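Local coordinates for protein purine nucleoside phosphorylase (Thermus thermophilus, PDB 6TK9) that probably catalyses the reversible phosphorolysis of purine nucleosides such as inosine and guanosine, releasing the free base and ribose 1-phosphate, at residues A35-Y46 with P73-V81. Numbering follows the deposited sequence.
With PO4 (phosphate ion), chain G.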
loop_
_atom_site.group_PDB
_atom_site.type_symbol
_atom_site.label_atom_id
_atom_site.label_comp_id
_atom_site.label_asym_id
_atom_site.label_seq_id
_atom_site.Cartn_x
_atom_site.Cartn_y
_atom_site.Cartn_z
ATOM N N ALA A 35 -4.821 39.083 14.183
ATOM C CA ALA A 35 -4.160 40.291 13.633
ATOM C C ALA A 35 -4.680 41.551 14.338
ATOM O O ALA A 35 -3.950 42.545 14.409
ATOM C CB ALA A 35 -4.390 40.378 12.149
ATOM N N ASP A 36 -5.916 41.513 14.816
ATOM C CA ASP A 36 -6.546 42.645 15.538
ATOM C C ASP A 36 -5.877 42.838 16.908
ATOM O O ASP A 36 -5.951 43.934 17.456
ATOM C CB ASP A 36 -8.055 42.415 15.647
ATOM C CG ASP A 36 -8.777 42.571 14.318
ATOM O OD1 ASP A 36 -8.141 43.025 13.338
ATOM O OD2 ASP A 36 -9.976 42.274 14.282
ATOM N N GLU A 37 -5.224 41.817 17.452
ATOM C CA GLU A 37 -4.611 41.917 18.794
ATOM C C GLU A 37 -3.217 42.543 18.652
ATOM O O GLU A 37 -2.582 42.822 19.686
ATOM C CB GLU A 37 -4.648 40.548 19.471
ATOM C CG GLU A 37 -6.035 39.914 19.443
ATOM C CD GLU A 37 -6.231 38.632 20.236
ATOM O OE1 GLU A 37 -5.261 38.206 20.897
ATOM O OE2 GLU A 37 -7.361 38.063 20.189
ATOM N N VAL A 38 -2.762 42.824 17.434
ATOM C CA VAL A 38 -1.399 43.400 17.225
ATOM C C VAL A 38 -1.432 44.908 17.516
ATOM O O VAL A 38 -2.362 45.570 17.053
ATOM C CB VAL A 38 -0.841 43.110 15.816
ATOM C CG1 VAL A 38 0.518 43.759 15.604
ATOM C CG2 VAL A 38 -0.759 41.619 15.545
ATOM N N GLU A 39 -0.443 45.398 18.273
ATOM C CA GLU A 39 -0.116 46.836 18.432
ATOM C C GLU A 39 0.435 47.312 17.098
ATOM O O GLU A 39 1.620 47.096 16.863
ATOM C CB GLU A 39 0.901 47.077 19.550
ATOM C CG GLU A 39 1.089 48.543 19.917
ATOM C CD GLU A 39 2.329 48.808 20.753
ATOM O OE1 GLU A 39 2.953 47.834 21.239
ATOM O OE2 GLU A 39 2.681 49.981 20.899
ATOM N N LYS A 40 -0.439 47.887 16.275
ATOM C CA LYS A 40 -0.168 48.254 14.866
ATOM C C LYS A 40 0.851 49.399 14.845
ATOM O O LYS A 40 0.689 50.332 15.627
ATOM C CB LYS A 40 -1.486 48.636 14.173
ATOM C CG LYS A 40 -2.091 47.590 13.237
ATOM C CD LYS A 40 -2.616 46.346 13.916
ATOM C CE LYS A 40 -4.127 46.239 13.973
ATOM N NZ LYS A 40 -4.592 45.942 15.355
ATOM N N VAL A 41 1.867 49.316 13.983
ATOM C CA VAL A 41 2.688 50.489 13.544
ATOM C C VAL A 41 2.374 50.775 12.063
ATOM O O VAL A 41 2.358 51.958 11.678
ATOM C CB VAL A 41 4.187 50.262 13.835
ATOM C CG1 VAL A 41 4.714 48.987 13.206
ATOM C CG2 VAL A 41 5.041 51.442 13.415
ATOM N N ALA A 42 2.054 49.746 11.267
ATOM C CA ALA A 42 1.565 49.882 9.871
ATOM C C ALA A 42 0.487 48.837 9.588
ATOM O O ALA A 42 0.531 47.756 10.205
ATOM C CB ALA A 42 2.697 49.718 8.891
ATOM N N GLU A 43 -0.435 49.170 8.683
ATOM C CA GLU A 43 -1.534 48.299 8.200
ATOM C C GLU A 43 -1.772 48.642 6.720
ATOM O O GLU A 43 -2.520 49.606 6.449
ATOM C CB GLU A 43 -2.787 48.460 9.070
ATOM C CG GLU A 43 -4.016 47.712 8.545
ATOM C CD GLU A 43 -5.142 47.456 9.546
ATOM O OE1 GLU A 43 -5.041 47.945 10.684
ATOM O OE2 GLU A 43 -6.124 46.758 9.186
ATOM N N ILE A 44 -1.142 47.892 5.807
ATOM C CA ILE A 44 -1.195 48.109 4.332
ATOM C C ILE A 44 -1.992 46.992 3.662
ATOM O O ILE A 44 -1.557 45.844 3.637
ATOM C CB ILE A 44 0.230 48.183 3.764
ATOM C CG1 ILE A 44 1.168 49.000 4.661
ATOM C CG2 ILE A 44 0.181 48.710 2.338
ATOM C CD1 ILE A 44 2.616 48.625 4.522
ATOM N N PRO A 45 -3.147 47.289 3.029
ATOM C CA PRO A 45 -3.836 46.294 2.209
ATOM C C PRO A 45 -2.960 45.850 1.024
ATOM O O PRO A 45 -2.150 46.631 0.542
ATOM C CB PRO A 45 -5.117 46.975 1.710
ATOM C CG PRO A 45 -4.978 48.447 2.069
ATOM C CD PRO A 45 -3.811 48.595 3.019
ATOM N N TYR A 46 -3.138 44.606 0.577
ATOM C CA TYR A 46 -2.266 43.936 -0.424
ATOM C C TYR A 46 -2.312 44.709 -1.751
ATOM O O TYR A 46 -1.222 44.906 -2.363
ATOM C CB TYR A 46 -2.676 42.470 -0.549
ATOM C CG TYR A 46 -2.367 41.594 0.644
ATOM C CD1 TYR A 46 -1.516 42.003 1.660
ATOM C CD2 TYR A 46 -2.879 40.304 0.717
ATOM C CE1 TYR A 46 -1.239 41.181 2.741
ATOM C CE2 TYR A 46 -2.591 39.461 1.776
ATOM C CZ TYR A 46 -1.759 39.899 2.790
ATOM O OH TYR A 46 -1.474 39.072 3.834
ATOM N N PRO A 73 8.445 41.989 17.808
ATOM C CA PRO A 73 8.197 42.700 16.552
ATOM C C PRO A 73 7.818 41.695 15.447
ATOM O O PRO A 73 8.614 40.812 15.162
ATOM C CB PRO A 73 9.509 43.455 16.252
ATOM C CG PRO A 73 10.573 42.826 17.157
ATOM C CD PRO A 73 9.867 41.958 18.184
ATOM N N VAL A 74 6.625 41.820 14.854
ATOM C CA VAL A 74 6.064 40.766 13.954
ATOM C C VAL A 74 5.541 41.383 12.653
ATOM O O VAL A 74 5.061 42.534 12.688
ATOM C CB VAL A 74 4.986 39.932 14.665
ATOM C CG1 VAL A 74 5.562 39.259 15.894
ATOM C CG2 VAL A 74 3.759 40.740 15.041
ATOM N N LEU A 75 5.702 40.643 11.545
ATOM C CA LEU A 75 4.964 40.816 10.264
ATOM C C LEU A 75 3.801 39.825 10.269
ATOM O O LEU A 75 4.064 38.621 10.302
ATOM C CB LEU A 75 5.907 40.550 9.086
ATOM C CG LEU A 75 5.379 40.935 7.701
ATOM C CD1 LEU A 75 5.098 42.426 7.601
ATOM C CD2 LEU A 75 6.365 40.542 6.622
ATOM N N VAL A 76 2.565 40.320 10.310
ATOM C CA VAL A 76 1.328 39.482 10.238
ATOM C C VAL A 76 0.673 39.715 8.865
ATOM O O VAL A 76 0.463 40.867 8.490
ATOM C CB VAL A 76 0.393 39.776 11.427
ATOM C CG1 VAL A 76 -0.890 38.957 11.375
ATOM C CG2 VAL A 76 1.115 39.556 12.749
ATOM N N TYR A 77 0.462 38.643 8.105
ATOM C CA TYR A 77 -0.353 38.572 6.869
ATOM C C TYR A 77 -1.763 38.240 7.303
ATOM O O TYR A 77 -1.969 37.120 7.729
ATOM C CB TYR A 77 0.199 37.497 5.933
ATOM C CG TYR A 77 1.583 37.814 5.441
ATOM C CD1 TYR A 77 2.697 37.462 6.176
ATOM C CD2 TYR A 77 1.776 38.567 4.302
ATOM C CE1 TYR A 77 3.974 37.786 5.752
ATOM C CE2 TYR A 77 3.047 38.905 3.868
ATOM C CZ TYR A 77 4.149 38.501 4.587
ATOM O OH TYR A 77 5.398 38.809 4.145
ATOM N N LYS A 78 -2.655 39.216 7.343
ATOM C CA LYS A 78 -4.077 38.956 7.681
ATOM C C LYS A 78 -4.714 38.359 6.418
ATOM O O LYS A 78 -5.139 39.143 5.547
ATOM C CB LYS A 78 -4.781 40.215 8.216
ATOM C CG LYS A 78 -6.248 39.994 8.584
ATOM C CD LYS A 78 -6.969 41.097 9.362
ATOM C CE LYS A 78 -8.365 40.638 9.755
ATOM N NZ LYS A 78 -9.078 41.605 10.624
ATOM N N GLY A 79 -4.701 37.027 6.305
ATOM C CA GLY A 79 -5.119 36.274 5.100
ATOM C C GLY A 79 -3.980 36.102 4.099
ATOM O O GLY A 79 -2.909 36.708 4.311
ATOM N N ARG A 80 -4.211 35.317 3.040
ATOM C CA ARG A 80 -3.209 34.914 2.008
ATOM C C ARG A 80 -3.933 34.670 0.683
ATOM O O ARG A 80 -5.165 34.911 0.623
ATOM C CB ARG A 80 -2.410 33.661 2.394
ATOM C CG ARG A 80 -3.256 32.463 2.811
ATOM C CD ARG A 80 -2.674 31.122 2.405
ATOM N NE ARG A 80 -1.564 30.706 3.246
ATOM C CZ ARG A 80 -1.690 30.097 4.421
ATOM N NH1 ARG A 80 -2.891 29.843 4.915
ATOM N NH2 ARG A 80 -0.608 29.767 5.115
ATOM N N VAL A 81 -3.182 34.247 -0.338
ATOM C CA VAL A 81 -3.718 33.889 -1.678
ATOM C C VAL A 81 -3.452 32.404 -1.931
ATOM O O VAL A 81 -2.543 31.806 -1.304
ATOM C CB VAL A 81 -3.134 34.789 -2.779
ATOM C CG1 VAL A 81 -3.479 36.244 -2.511
ATOM C CG2 VAL A 81 -1.635 34.609 -2.946
HETATM P P PO4 G . -6.091 28.271 4.280
HETATM O O1 PO4 G . -5.614 29.506 3.500
HETATM O O2 PO4 G . -7.473 27.848 3.790
HETATM O O3 PO4 G . -6.177 28.569 5.764
HETATM O O4 PO4 G . -5.070 27.156 4.078
#
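Y46 OH donates a hydrogen bond to the backbone O of G79, 2.8 Å away, coming in from above the carbonyl plane while G79 O lies at the edge of the tyrosine ring. The bond ties the turn just after strand 39-45 to the loop after strand 72-78; the two strands are not neighbours in the phosphorylase-superfamily mixed sheet, strand 63-66 lying between them. The Y46 side chain crosses that of Y77 at about a right angle and sets its OH in the plane of the Y77 ring, at its edge, 3.3 Å from CD2. A phenylalanine in place of Y46 would probably leave G79 O without its hydroxyl donor and lose the oxygen lying against the edge of Y77. Toward the start of both segments the side chains meet through methyl groups: V38 CG2 meets V76 CG2 at 3.9 Å, and A35 CB packs on V76 CG1. K78 has CG anti to the backbone N (chi1 -180°) and stays extended, which carries its methylenes past A35 CB and its NZ to a salt bridge with D36 OD1, 3.2 Å away and met from above the carboxylate plane (35° out of it). Beyond G79, R80 reaches a bound phosphate, also held by S29, H82, A112 and S211, with NH1 3.1 Å from phosphate O1.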